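Local coordinates for protein 4-oxalocrotonate decarboxylase NahK (Pseudomonas putida, PDB 5D2K) that catalyses the metal-assisted decarboxylation of 4-oxalocrotonate, (3E)-2-oxohex-3-enedioate, to 2-oxopent-4-enoate and carbon dioxide in naphthalene degradation, at residues A25-H30 with R56-R61; L68-T73 with A221-E226; P111-E116 with D252-R257; D134-I139 with A180-V185. The protein carries 1 engineered substitution. All coordinates share one frame; numbering follows the deposited sequence. Where two conformers were deposited one is given.

Interaction 1 comes first along the chain and joins the ends of helices 12-27 and 44-60. Helix 44-60 leads into strand 65-71, where interaction 2 begins. Interactions 2 and 3 cross along the chain, and interaction 4 is nested inside the loops that both close. Strands 65-71 and 112-121 belong to the same mixed sheet, and both contacts touch 2-oxoadipic acid, although their centres lie about 23 Å apart on opposite sides of the chain's centre. Interaction 3 adds the second sheet through strand 253-258. Segments 68-73 and 111-116 each lend residues to the ligand pocket, and 111-116 gives two of the magnesium ligands. Interactions 1 and 4, about 34 Å apart between centres, lie farther from the chain's centre.

Interaction 1: A25-H30 with R56-R61; sequences AELNVH and RRKEAR
L27 and K58 have the closest CA atoms of the two segments, 10.7 Å apart, so helices 12-27 and 44-60 meet here by side chains alone. The main link is a salt bridge: K58 NZ donates to E26 OE1 at 2.8 Å, on the syn side of the carboxylate. K58 runs out extended and bends only at its last torsion (chi4 -57°), which turns the ammonium to E26. E23 and the Y94 hydroxyl also bind this ammonium. Y94 in turn bonds E26 OE2, so both carboxylate oxygens are engaged. L27 slides past K58, with its CD2 3.9 Å from K58 NZ. L27 CD1 lies over one face of the R61 guanidinium, 4.2 Å from R61 NH2, which is paired with E23. A Schellman motif ends the first helix: V29 has positive phi, and H30 N bonds A25 O at 3.1 Å. Beyond the two helices, the K58 chain rests on F90 and A92 of strand 87-92, while E26 touches the loop residue R152.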
loop_
_atom_site.group_PDB
_atom_site.type_symbol
_atom_site.label_atom_id
_atom_site.label_comp_id
_atom_site.label_asym_id
_atom_site.label_seq_id
_atom_site.Cartn_x
_atom_site.Cartn_y
_atom_site.Cartn_z
ATOM N N ALA A 25 16.850 -6.608 -0.818
ATOM C CA ALA A 25 15.987 -7.746 -1.122
ATOM C C ALA A 25 14.952 -7.377 -2.202
ATOM O O ALA A 25 14.656 -8.168 -3.093
ATOM C CB ALA A 25 15.299 -8.247 0.155
ATOM N N GLU A 26 14.416 -6.163 -2.133
ATOM C CA GLU A 26 13.512 -5.692 -3.171
ATOM C C GLU A 26 14.234 -5.467 -4.506
ATOM O O GLU A 26 13.805 -5.964 -5.566
ATOM C CB GLU A 26 12.839 -4.397 -2.712
ATOM C CG GLU A 26 11.914 -3.774 -3.750
ATOM C CD GLU A 26 12.318 -2.360 -4.156
ATOM O OE1 GLU A 26 13.005 -1.656 -3.378
ATOM O OE2 GLU A 26 11.919 -1.960 -5.278
ATOM N N LEU A 27 15.323 -4.700 -4.455
ATOM C CA LEU A 27 16.055 -4.333 -5.668
ATOM C C LEU A 27 16.701 -5.522 -6.373
ATOM O O LEU A 27 16.912 -5.486 -7.585
ATOM C CB LEU A 27 17.130 -3.297 -5.335
ATOM C CG LEU A 27 16.578 -1.979 -4.809
ATOM C CD1 LEU A 27 17.737 -1.072 -4.442
ATOM C CD2 LEU A 27 15.703 -1.342 -5.873
ATOM N N ASN A 28 17.015 -6.569 -5.617
ATOM C CA ASN A 28 17.684 -7.729 -6.195
ATOM C C ASN A 28 16.856 -9.010 -6.151
ATOM O O ASN A 28 17.361 -10.107 -6.408
ATOM C CB ASN A 28 19.034 -7.919 -5.499
ATOM C CG ASN A 28 19.951 -6.730 -5.718
ATOM O OD1 ASN A 28 20.610 -6.630 -6.754
ATOM N ND2 ASN A 28 19.973 -5.803 -4.765
ATOM N N VAL A 29 15.562 -8.854 -5.858
ATOM C CA VAL A 29 14.556 -9.895 -6.048
ATOM C C VAL A 29 14.895 -11.202 -5.310
ATOM O O VAL A 29 15.076 -12.264 -5.929
ATOM C CB VAL A 29 14.342 -10.193 -7.565
ATOM C CG1 VAL A 29 13.009 -10.889 -7.781
ATOM C CG2 VAL A 29 14.406 -8.910 -8.402
ATOM N N HIS A 30 14.987 -11.119 -3.983
ATOM C CA HIS A 30 15.135 -12.324 -3.163
ATOM C C HIS A 30 14.499 -12.105 -1.816
ATOM O O HIS A 30 14.386 -10.956 -1.358
ATOM C CB HIS A 30 16.613 -12.710 -3.000
ATOM C CG HIS A 30 17.438 -11.691 -2.267
ATOM N ND1 HIS A 30 17.458 -11.595 -0.890
ATOM C CD2 HIS A 30 18.281 -10.736 -2.722
ATOM C CE1 HIS A 30 18.272 -10.616 -0.531
ATOM N NE2 HIS A 30 18.789 -10.082 -1.625
ATOM N N ARG A 56 14.492 7.511 2.106
ATOM C CA ARG A 56 15.596 8.432 1.886
ATOM C C ARG A 56 16.607 7.884 0.862
ATOM O O ARG A 56 17.078 8.624 -0.005
ATOM C CB ARG A 56 16.312 8.757 3.204
ATOM C CG ARG A 56 17.280 9.934 3.067
ATOM C CD ARG A 56 18.413 9.869 4.098
ATOM N NE ARG A 56 19.184 8.637 3.952
ATOM C CZ ARG A 56 20.107 8.430 3.018
ATOM N NH1 ARG A 56 20.396 9.377 2.130
ATOM N NH2 ARG A 56 20.737 7.266 2.961
ATOM N N ARG A 57 16.921 6.596 0.951
ATOM C CA ARG A 57 17.823 5.978 -0.017
ATOM C C ARG A 57 17.278 6.142 -1.439
ATOM O O ARG A 57 18.020 6.457 -2.373
ATOM C CB ARG A 57 18.027 4.494 0.307
ATOM C CG ARG A 57 18.773 4.240 1.624
ATOM C CD ARG A 57 18.851 2.736 1.947
ATOM N NE ARG A 57 19.631 1.978 0.968
ATOM C CZ ARG A 57 20.963 1.901 0.967
ATOM N NH1 ARG A 57 21.677 2.521 1.903
ATOM N NH2 ARG A 57 21.584 1.194 0.030
ATOM N N LYS A 58 15.973 5.939 -1.596
ATOM C CA LYS A 58 15.383 6.028 -2.921
ATOM C C LYS A 58 15.369 7.472 -3.410
ATOM O O LYS A 58 15.682 7.731 -4.572
ATOM C CB LYS A 58 13.964 5.435 -2.925
ATOM C CG LYS A 58 13.967 3.927 -2.700
ATOM C CD LYS A 58 12.626 3.299 -3.077
ATOM C CE LYS A 58 12.598 1.810 -2.776
ATOM N NZ LYS A 58 13.711 1.056 -3.468
ATOM N N GLU A 59 15.025 8.411 -2.532
ATOM C CA GLU A 59 15.033 9.831 -2.876
ATOM C C GLU A 59 16.431 10.301 -3.278
ATOM O O GLU A 59 16.589 11.097 -4.212
ATOM C CB GLU A 59 14.521 10.672 -1.701
ATOM C CG GLU A 59 13.017 10.558 -1.434
ATOM C CD GLU A 59 12.609 11.126 -0.075
ATOM O OE1 GLU A 59 13.456 11.159 0.847
ATOM O OE2 GLU A 59 11.432 11.533 0.073
ATOM N N ALA A 60 17.437 9.812 -2.547
ATOM C CA ALA A 60 18.815 10.231 -2.773
ATOM C C ALA A 60 19.338 9.797 -4.129
ATOM O O ALA A 60 20.231 10.448 -4.688
ATOM C CB ALA A 60 19.722 9.686 -1.671
ATOM N N ARG A 61 18.797 8.709 -4.672
ATOM C CA ARG A 61 19.243 8.273 -5.992
ATOM C C ARG A 61 18.317 8.767 -7.100
ATOM O O ARG A 61 18.440 8.338 -8.254
ATOM C CB ARG A 61 19.416 6.742 -6.045
ATOM C CG ARG A 61 18.158 5.871 -6.087
ATOM C CD ARG A 61 18.521 4.375 -6.211
ATOM N NE ARG A 61 19.246 3.857 -5.043
ATOM C CZ ARG A 61 18.671 3.238 -4.014
ATOM N NH1 ARG A 61 19.409 2.814 -2.987
ATOM N NH2 ARG A 61 17.353 3.059 -3.984
#

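Interaction 2: L68-T73 with A221-E226; sequences LKMGLT and ANLLAE. With OOG (2-oxoadipic acid), chain D; EDO (1,2-ethanediol), chain H.
L68 and L224 meet tip to tip, CD1 to CD1 at 4.0 Å, where helix 213-225 packs on strand 65-71 of the large mixed sheet in this FAH-type fold. Both leucines have CG anti to the carbonyl carbon, which helps place their CD1 methyls against each other. M70 works differently. Its three torsions all turn the same way, each near -70°, so the thioether curls and brings CE to 4.0 Å from L223 CD1. M70 SD is almost as near to that methyl, and the two side chains cross obliquely. The side chain of Y88 touches M70, L223 and L224. An ethanediol, probably from the crystallisation liquor, donates from O1 to L223 O at 2.7 Å.

K69 belongs to the ligand pocket. Its chain is bent at chi2, chi3 and chi4, and this folding carries NZ to the keto oxygen O5 of 2-oxoadipic acid, at 2.7 Å. E147 and the carbonyl of A168 also hold this ammonium. The ligand lies close to the backbone, with its C5 3.6 Å from G71 CA. After G71 the chain turns, and L72 N donates to ligand O3 at 3.0 Å in a nearly straight bond of 167°.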
loop_
_atom_site.group_PDB
_atom_site.type_symbol
_atom_site.label_atom_id
_atom_site.label_comp_id
_atom_site.label_asym_id
_atom_site.label_seq_id
_atom_site.Cartn_x
_atom_site.Cartn_y
_atom_site.Cartn_z
ATOM N N LEU A 68 1.426 7.512 -0.990
ATOM C CA LEU A 68 1.476 6.721 0.229
ATOM C C LEU A 68 0.421 5.620 0.149
ATOM O O LEU A 68 -0.551 5.761 -0.598
ATOM C CB LEU A 68 1.217 7.593 1.468
ATOM C CG LEU A 68 2.180 8.745 1.713
ATOM C CD1 LEU A 68 1.625 9.661 2.804
ATOM C CD2 LEU A 68 3.574 8.230 2.064
ATOM N N LYS A 69 0.605 4.533 0.901
ATOM C CA LYS A 69 -0.428 3.499 0.992
ATOM C C LYS A 69 -0.737 3.161 2.443
ATOM O O LYS A 69 0.116 3.255 3.319
ATOM C CB LYS A 69 -0.057 2.217 0.210
ATOM C CG LYS A 69 1.362 1.656 0.387
ATOM C CD LYS A 69 1.499 0.629 1.511
ATOM C CE LYS A 69 0.596 -0.590 1.334
ATOM N NZ LYS A 69 1.153 -1.796 0.605
ATOM N N MET A 70 -1.995 2.825 2.687
ATOM C CA MET A 70 -2.417 2.249 3.958
ATOM C C MET A 70 -2.605 0.760 3.778
ATOM O O MET A 70 -3.136 0.313 2.744
ATOM C CB MET A 70 -3.706 2.901 4.446
ATOM C CG MET A 70 -3.482 4.291 5.026
ATOM S SD MET A 70 -2.691 4.254 6.637
ATOM C CE MET A 70 -3.985 3.515 7.616
ATOM N N GLY A 71 -2.169 -0.008 4.769
ATOM C CA GLY A 71 -2.306 -1.450 4.718
ATOM C C GLY A 71 -2.976 -2.018 5.950
ATOM O O GLY A 71 -2.951 -1.400 7.024
ATOM N N LEU A 72 -3.561 -3.204 5.781
ATOM C CA LEU A 72 -4.241 -3.913 6.857
ATOM C C LEU A 72 -5.350 -3.044 7.439
ATOM O O LEU A 72 -5.407 -2.784 8.640
ATOM C CB LEU A 72 -3.247 -4.336 7.935
ATOM C CG LEU A 72 -2.030 -5.056 7.332
ATOM C CD1 LEU A 72 -1.080 -5.509 8.413
ATOM C CD2 LEU A 72 -2.453 -6.233 6.434
ATOM N N THR A 73 -6.235 -2.605 6.560
ATOM C CA THR A 73 -7.327 -1.722 6.937
ATOM C C THR A 73 -8.674 -2.424 6.819
ATOM O O THR A 73 -9.692 -1.905 7.251
ATOM C CB THR A 73 -7.357 -0.445 6.063
ATOM O OG1 THR A 73 -7.451 -0.801 4.677
ATOM C CG2 THR A 73 -6.100 0.380 6.282
ATOM N N ALA A 221 -3.237 10.293 8.399
ATOM C CA ALA A 221 -2.814 11.582 8.935
ATOM C C ALA A 221 -2.403 11.434 10.394
ATOM O O ALA A 221 -1.378 11.982 10.827
ATOM C CB ALA A 221 -3.931 12.639 8.785
ATOM N N ASN A 222 -3.190 10.674 11.143
ATOM C CA ASN A 222 -2.906 10.495 12.565
ATOM C C ASN A 222 -1.628 9.688 12.804
ATOM O O ASN A 222 -0.833 10.032 13.683
ATOM C CB ASN A 222 -4.116 9.862 13.252
ATOM C CG ASN A 222 -5.295 10.824 13.303
ATOM O OD1 ASN A 222 -5.098 12.039 13.323
ATOM N ND2 ASN A 222 -6.515 10.290 13.295
ATOM N N LEU A 223 -1.401 8.656 11.994
ATOM C CA LEU A 223 -0.171 7.868 12.116
ATOM C C LEU A 223 1.062 8.713 11.789
ATOM O O LEU A 223 2.093 8.638 12.478
ATOM C CB LEU A 223 -0.230 6.636 11.205
ATOM C CG LEU A 223 -1.222 5.555 11.640
ATOM C CD1 LEU A 223 -1.396 4.489 10.566
ATOM C CD2 LEU A 223 -0.737 4.929 12.947
ATOM N N LEU A 224 0.962 9.522 10.738
ATOM C CA LEU A 224 2.081 10.353 10.319
ATOM C C LEU A 224 2.404 11.386 11.389
ATOM O O LEU A 224 3.570 11.695 11.609
ATOM C CB LEU A 224 1.780 11.037 8.977
ATOM C CG LEU A 224 1.817 10.136 7.742
ATOM C CD1 LEU A 224 1.212 10.884 6.557
ATOM C CD2 LEU A 224 3.244 9.711 7.414
ATOM N N ALA A 225 1.373 11.886 12.072
ATOM C CA ALA A 225 1.567 12.914 13.095
ATOM C C ALA A 225 2.431 12.425 14.257
ATOM O O ALA A 225 3.083 13.233 14.935
ATOM C CB ALA A 225 0.214 13.401 13.611
ATOM N N GLU A 226 2.445 11.116 14.488
ATOM C CA GLU A 226 3.280 10.543 15.545
ATOM C C GLU A 226 4.761 10.837 15.312
ATOM O O GLU A 226 5.551 10.855 16.254
ATOM C CB GLU A 226 3.069 9.035 15.644
ATOM C CG GLU A 226 1.649 8.614 16.002
ATOM C CD GLU A 226 1.493 7.102 16.039
ATOM O OE1 GLU A 226 2.524 6.403 16.107
ATOM O OE2 GLU A 226 0.345 6.609 15.995
HETATM C C2 OOG D . 1.044 -5.855 3.718
HETATM C C3 OOG D . 0.413 -4.891 2.728
HETATM C C4 OOG D . -0.992 -4.523 3.158
HETATM C C6 OOG D . -3.229 -3.687 2.110
HETATM O O4 OOG D . -3.827 -3.056 1.207
HETATM O O3 OOG D . -3.872 -4.268 3.021
HETATM C C5 OOG D . -1.723 -3.756 2.078
HETATM C C1 OOG D . 0.878 -7.282 3.233
HETATM O O1 OOG D . 1.888 -7.988 2.945
HETATM O O2 OOG D . -0.280 -7.764 3.125
HETATM O O5 OOG D . -1.150 -3.185 1.175
HETATM C C1 EDO H . 4.446 6.121 12.878
HETATM O O1 EDO H . 4.285 7.214 11.947
HETATM C C2 EDO H . 3.109 5.444 13.171
HETATM O O2 EDO H . 3.210 4.667 14.378
#

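Interaction 3: P111-E116 with D252-R257; sequences PKIEAE and DNITVR. With MG (magnesium ion), chain C; OOG (2-oxoadipic acid), chain D.
I113 pushes its CD1 onto I254, 3.6 Å from I254 CG2, and the two side chains reach toward each other tip to tip. I113 CG1 sits between the backbone N and the carbonyl carbon (chi1 57°), and CD1 continues extended from it, so the methyl also comes near I254 CB. Two residues on, A115 CB packs against V256 CG1 at 3.7 Å. The CA atoms are 9.0 Å apart for I113 and I254 but 6.9 Å for A115 and V256, so the strands draw together where the small alanine stands.

Here two sheets of the FAH-type fold lie face to face. Strand 112-121 comes from the large mixed sheet and strand 253-258 from the five-stranded one. V146, V192, M194 and F268 fill in around the pairs.

E114 and E116 point away from this interface, into the active site. Both chains are extended beyond CG, and magnesium is bound by E114 OE1 at 2.1 Å and by E116 OE2 at 2.0 Å. E147, a water and O4 and O5 of 2-oxoadipic acid complete six ligands, the last two closing a chelate ring. The same water donates to E116 OE1 at 2.7 Å, which would steady the carboxylate's rotation. E114 OE2 pairs with K77, which also bonds the ligand.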
loop_
_atom_site.group_PDB
_atom_site.type_symbol
_atom_site.label_atom_id
_atom_site.label_comp_id
_atom_site.label_asym_id
_atom_site.label_seq_id
_atom_site.Cartn_x
_atom_site.Cartn_y
_atom_site.Cartn_z
ATOM N N PRO A 111 4.429 -12.409 -5.903
ATOM C CA PRO A 111 3.475 -11.297 -5.891
ATOM C C PRO A 111 2.009 -11.696 -5.791
ATOM O O PRO A 111 1.600 -12.778 -6.225
ATOM C CB PRO A 111 3.732 -10.611 -7.236
ATOM C CG PRO A 111 4.183 -11.730 -8.127
ATOM C CD PRO A 111 5.054 -12.570 -7.229
ATOM N N LYS A 112 1.241 -10.789 -5.190
ATOM C CA LYS A 112 -0.207 -10.896 -5.083
ATOM C C LYS A 112 -0.820 -9.568 -5.493
ATOM O O LYS A 112 -0.168 -8.530 -5.369
ATOM C CB LYS A 112 -0.651 -11.218 -3.654
ATOM C CG LYS A 112 -0.091 -12.489 -3.045
ATOM C CD LYS A 112 -0.641 -12.648 -1.628
ATOM C CE LYS A 112 0.041 -13.783 -0.881
ATOM N NZ LYS A 112 -0.203 -15.092 -1.537
ATOM N N ILE A 113 -2.070 -9.591 -5.949
ATOM C CA ILE A 113 -2.766 -8.337 -6.240
ATOM C C ILE A 113 -3.914 -8.087 -5.272
ATOM O O ILE A 113 -4.528 -9.025 -4.765
ATOM C CB ILE A 113 -3.323 -8.265 -7.678
ATOM C CG1 ILE A 113 -4.275 -9.431 -7.961
ATOM C CG2 ILE A 113 -2.189 -8.205 -8.695
ATOM C CD1 ILE A 113 -5.172 -9.171 -9.158
ATOM N N GLU A 114 -4.175 -6.802 -5.042
ATOM C CA GLU A 114 -5.257 -6.307 -4.182
ATOM C C GLU A 114 -6.043 -5.243 -4.931
ATOM O O GLU A 114 -5.458 -4.395 -5.606
ATOM C CB GLU A 114 -4.709 -5.669 -2.887
ATOM C CG GLU A 114 -3.715 -6.488 -2.099
ATOM C CD GLU A 114 -3.136 -5.734 -0.898
ATOM O OE1 GLU A 114 -2.720 -4.562 -1.030
ATOM O OE2 GLU A 114 -3.073 -6.332 0.186
ATOM N N ALA A 115 -7.367 -5.245 -4.794
ATOM C CA ALA A 115 -8.162 -4.157 -5.361
ATOM C C ALA A 115 -8.389 -3.044 -4.344
ATOM O O ALA A 115 -8.803 -3.302 -3.214
ATOM C CB ALA A 115 -9.495 -4.685 -5.867
ATOM N N GLU A 116 -8.103 -1.804 -4.741
ATOM C CA GLU A 116 -8.208 -0.662 -3.821
ATOM C C GLU A 116 -8.846 0.547 -4.479
ATOM O O GLU A 116 -9.000 0.600 -5.701
ATOM C CB GLU A 116 -6.821 -0.265 -3.273
ATOM C CG GLU A 116 -5.986 -1.468 -2.838
ATOM C CD GLU A 116 -4.850 -1.169 -1.882
ATOM O OE1 GLU A 116 -4.763 -0.056 -1.325
ATOM O OE2 GLU A 116 -4.050 -2.093 -1.659
ATOM N N ASP A 252 -0.679 -14.785 -16.429
ATOM C CA ASP A 252 -1.972 -14.348 -15.891
ATOM C C ASP A 252 -2.430 -13.003 -16.458
ATOM O O ASP A 252 -1.618 -12.124 -16.754
ATOM C CB ASP A 252 -1.926 -14.231 -14.359
ATOM C CG ASP A 252 -1.825 -15.569 -13.658
ATOM O OD1 ASP A 252 -2.170 -16.609 -14.270
ATOM O OD2 ASP A 252 -1.402 -15.583 -12.481
ATOM N N ASN A 253 -3.739 -12.840 -16.588
ATOM C CA ASN A 253 -4.316 -11.530 -16.845
ATOM C C ASN A 253 -5.341 -11.248 -15.765
ATOM O O ASN A 253 -5.988 -12.155 -15.249
ATOM C CB ASN A 253 -4.946 -11.442 -18.231
ATOM C CG ASN A 253 -6.124 -12.357 -18.387
ATOM O OD1 ASN A 253 -7.264 -11.978 -18.094
ATOM N ND2 ASN A 253 -5.869 -13.574 -18.856
ATOM N N ILE A 254 -5.456 -9.987 -15.387
ATOM C CA ILE A 254 -6.447 -9.615 -14.393
ATOM C C ILE A 254 -7.263 -8.429 -14.872
ATOM O O ILE A 254 -6.796 -7.600 -15.664
ATOM C CB ILE A 254 -5.782 -9.314 -13.015
ATOM C CG1 ILE A 254 -4.859 -8.089 -13.075
ATOM C CG2 ILE A 254 -5.021 -10.539 -12.503
ATOM C CD1 ILE A 254 -5.484 -6.822 -12.531
ATOM N N THR A 255 -8.508 -8.377 -14.414
ATOM C CA THR A 255 -9.365 -7.231 -14.630
ATOM C C THR A 255 -10.127 -6.976 -13.351
ATOM O O THR A 255 -10.792 -7.877 -12.835
ATOM C CB THR A 255 -10.365 -7.449 -15.776
ATOM O OG1 THR A 255 -9.660 -7.609 -17.013
ATOM C CG2 THR A 255 -11.320 -6.265 -15.885
ATOM N N VAL A 256 -10.038 -5.762 -12.828
ATOM C CA VAL A 256 -10.828 -5.413 -11.652
ATOM C C VAL A 256 -11.883 -4.380 -12.039
ATOM O O VAL A 256 -11.564 -3.296 -12.527
ATOM C CB VAL A 256 -9.954 -4.879 -10.514
ATOM C CG1 VAL A 256 -10.825 -4.544 -9.321
ATOM C CG2 VAL A 256 -8.888 -5.906 -10.118
ATOM N N ARG A 257 -13.150 -4.725 -11.833
ATOM C CA ARG A 257 -14.251 -3.865 -12.237
ATOM C C ARG A 257 -14.727 -3.047 -11.053
ATOM O O ARG A 257 -14.959 -3.583 -9.962
ATOM C CB ARG A 257 -15.407 -4.693 -12.810
ATOM C CG ARG A 257 -14.967 -5.639 -13.919
ATOM C CD ARG A 257 -16.138 -6.405 -14.508
ATOM N NE ARG A 257 -15.647 -7.388 -15.467
ATOM C CZ ARG A 257 -15.273 -7.090 -16.706
ATOM N NH1 ARG A 257 -15.355 -5.842 -17.146
ATOM N NH2 ARG A 257 -14.818 -8.043 -17.505
HETATM MG MG MG C . -2.564 -2.566 -0.387
HETATM C C2 OOG D . 1.044 -5.855 3.718
HETATM C C3 OOG D . 0.413 -4.891 2.728
HETATM C C4 OOG D . -0.992 -4.523 3.158
HETATM C C6 OOG D . -3.229 -3.687 2.110
HETATM O O4 OOG D . -3.827 -3.056 1.207
HETATM O O3 OOG D . -3.872 -4.268 3.021
HETATM C C5 OOG D . -1.723 -3.756 2.078
HETATM C C1 OOG D . 0.878 -7.282 3.233
HETATM O O1 OOG D . 1.888 -7.988 2.945
HETATM O O2 OOG D . -0.280 -7.764 3.125
HETATM O O5 OOG D . -1.150 -3.185 1.175
HETATM O O HOH W 1 -2.637 -0.589 0.287
#

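Interaction 4: D134-I139 with A180-V185; sequences DVIAAI and ASLEEV
I136 and I139 both touch L182, which carries the whole apolar contact on its side. L182 has CG anti to the backbone N (chi1 180°), which carries the branch toward 134-139, and chi2 of 59° then sets CD2 toward the two isoleucines. CD2 lies 3.8 Å from I139 CB and 4.1 Å from I136 CG2. This methyl also sits against the I136 carbonyl, with I136 O 3.8 Å from L182 CD2. I136 and L182 cross at about a right angle. I139 touches with CB and the first atoms of both branches: CG1 is 4.0 Å from L182 CD2, and CG2 meets L182 CB. Only the chain beyond leads away. L214 of helix 213-225 touches both I139 and L182.

The polar link is indirect. A single water donates to I139 O at 3.1 Å and accepts from L182 N at 2.7 Å.

Backbone bonds within each segment shape the two turns. I139 N bonds I136 O as the chain enters strand 139-149. The 3-10 segment 182-184 is held by E184 N to S181 O and V185 N to L182 O.

This peripheral contact joins the start of that strand to the loop between strands 170-175 and 191-196. Its carbon-on-carbon touch is undirected. The two backbones share no direct hydrogen bond, so the water supplies the polar link between I139 O and L182 N.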
loop_
_atom_site.group_PDB
_atom_site.type_symbol
_atom_site.label_atom_id
_atom_site.label_comp_id
_atom_site.label_asym_id
_atom_site.label_seq_id
_atom_site.Cartn_x
_atom_site.Cartn_y
_atom_site.Cartn_z
ATOM N N ASP A 134 -12.831 15.941 8.644
ATOM C CA ASP A 134 -11.678 16.772 8.305
ATOM C C ASP A 134 -11.121 16.441 6.922
ATOM O O ASP A 134 -10.442 17.255 6.305
ATOM C CB ASP A 134 -10.562 16.591 9.347
ATOM C CG ASP A 134 -10.944 17.122 10.719
ATOM O OD1 ASP A 134 -11.341 18.303 10.813
ATOM O OD2 ASP A 134 -10.832 16.365 11.710
ATOM N N VAL A 135 -11.399 15.230 6.454
ATOM C CA VAL A 135 -10.783 14.698 5.242
ATOM C C VAL A 135 -11.554 15.087 3.983
ATOM O O VAL A 135 -10.980 15.263 2.912
ATOM C CB VAL A 135 -10.684 13.142 5.327
ATOM C CG1 VAL A 135 -10.325 12.511 3.983
ATOM C CG2 VAL A 135 -9.684 12.727 6.412
ATOM N N ILE A 136 -12.873 15.217 4.115
ATOM C CA ILE A 136 -13.754 15.227 2.947
ATOM C C ILE A 136 -13.395 16.307 1.929
ATOM O O ILE A 136 -13.183 16.006 0.759
ATOM C CB ILE A 136 -15.229 15.382 3.375
ATOM C CG1 ILE A 136 -15.619 14.214 4.291
ATOM C CG2 ILE A 136 -16.130 15.440 2.156
ATOM C CD1 ILE A 136 -16.917 14.464 5.087
ATOM N N ALA A 137 -13.285 17.553 2.376
ATOM C CA ALA A 137 -13.048 18.659 1.449
ATOM C C ALA A 137 -11.635 18.635 0.869
ATOM O O ALA A 137 -11.368 19.273 -0.152
ATOM C CB ALA A 137 -13.298 19.974 2.140
ATOM N N ALA A 138 -10.740 17.905 1.521
ATOM C CA ALA A 138 -9.367 17.795 1.045
ATOM C C ALA A 138 -9.226 16.809 -0.122
ATOM O O ALA A 138 -8.166 16.746 -0.739
ATOM C CB ALA A 138 -8.451 17.392 2.189
ATOM N N ILE A 139 -10.278 16.050 -0.433
ATOM C CA ILE A 139 -10.212 15.091 -1.538
ATOM C C ILE A 139 -10.506 15.757 -2.878
ATOM O O ILE A 139 -11.569 16.358 -3.067
ATOM C CB ILE A 139 -11.199 13.927 -1.340
ATOM C CG1 ILE A 139 -10.957 13.248 0.016
ATOM C CG2 ILE A 139 -11.065 12.915 -2.492
ATOM C CD1 ILE A 139 -9.510 12.823 0.248
ATOM N N ALA A 180 -12.795 10.102 -10.981
ATOM C CA ALA A 180 -13.798 11.148 -10.793
ATOM C C ALA A 180 -13.788 11.882 -9.448
ATOM O O ALA A 180 -13.226 11.421 -8.462
ATOM C CB ALA A 180 -15.166 10.544 -11.009
ATOM N N SER A 181 -14.443 13.038 -9.432
ATOM C CA SER A 181 -14.630 13.824 -8.213
ATOM C C SER A 181 -15.329 13.033 -7.117
ATOM O O SER A 181 -16.189 12.205 -7.388
ATOM C CB SER A 181 -15.440 15.084 -8.525
ATOM O OG SER A 181 -14.751 15.903 -9.452
ATOM N N LEU A 182 -14.960 13.307 -5.870
ATOM C CA LEU A 182 -15.542 12.587 -4.749
ATOM C C LEU A 182 -17.067 12.687 -4.680
ATOM O O LEU A 182 -17.738 11.716 -4.348
ATOM C CB LEU A 182 -14.933 13.082 -3.432
ATOM C CG LEU A 182 -15.462 12.411 -2.164
ATOM C CD1 LEU A 182 -15.227 10.889 -2.189
ATOM C CD2 LEU A 182 -14.824 13.048 -0.939
ATOM N N GLU A 183 -17.650 13.833 -5.016
ATOM C CA GLU A 183 -19.092 14.007 -4.872
ATOM C C GLU A 183 -19.882 13.089 -5.808
ATOM O O GLU A 183 -21.070 12.844 -5.598
ATOM C CB GLU A 183 -19.485 15.464 -5.117
ATOM C CG GLU A 183 -19.437 15.890 -6.571
ATOM C CD GLU A 183 -19.845 17.338 -6.757
ATOM O OE1 GLU A 183 -20.264 17.969 -5.761
ATOM O OE2 GLU A 183 -19.747 17.846 -7.893
ATOM N N GLU A 184 -19.213 12.588 -6.850
ATOM C CA GLU A 184 -19.840 11.691 -7.826
ATOM C C GLU A 184 -19.744 10.211 -7.460
ATOM O O GLU A 184 -20.349 9.360 -8.117
ATOM C CB GLU A 184 -19.196 11.852 -9.204
ATOM C CG GLU A 184 -19.210 13.237 -9.802
ATOM C CD GLU A 184 -18.444 13.260 -11.115
ATOM O OE1 GLU A 184 -17.329 13.824 -11.159
ATOM O OE2 GLU A 184 -18.950 12.683 -12.098
ATOM N N VAL A 185 -18.950 9.899 -6.445
ATOM C CA VAL A 185 -18.640 8.514 -6.097
ATOM C C VAL A 185 -18.875 8.236 -4.613
ATOM O O VAL A 185 -18.302 8.910 -3.748
ATOM C CB VAL A 185 -17.170 8.157 -6.426
ATOM C CG1 VAL A 185 -16.946 6.644 -6.294
ATOM C CG2 VAL A 185 -16.783 8.643 -7.826
HETATM O O HOH W 2 -13.677 15.625 -5.279
#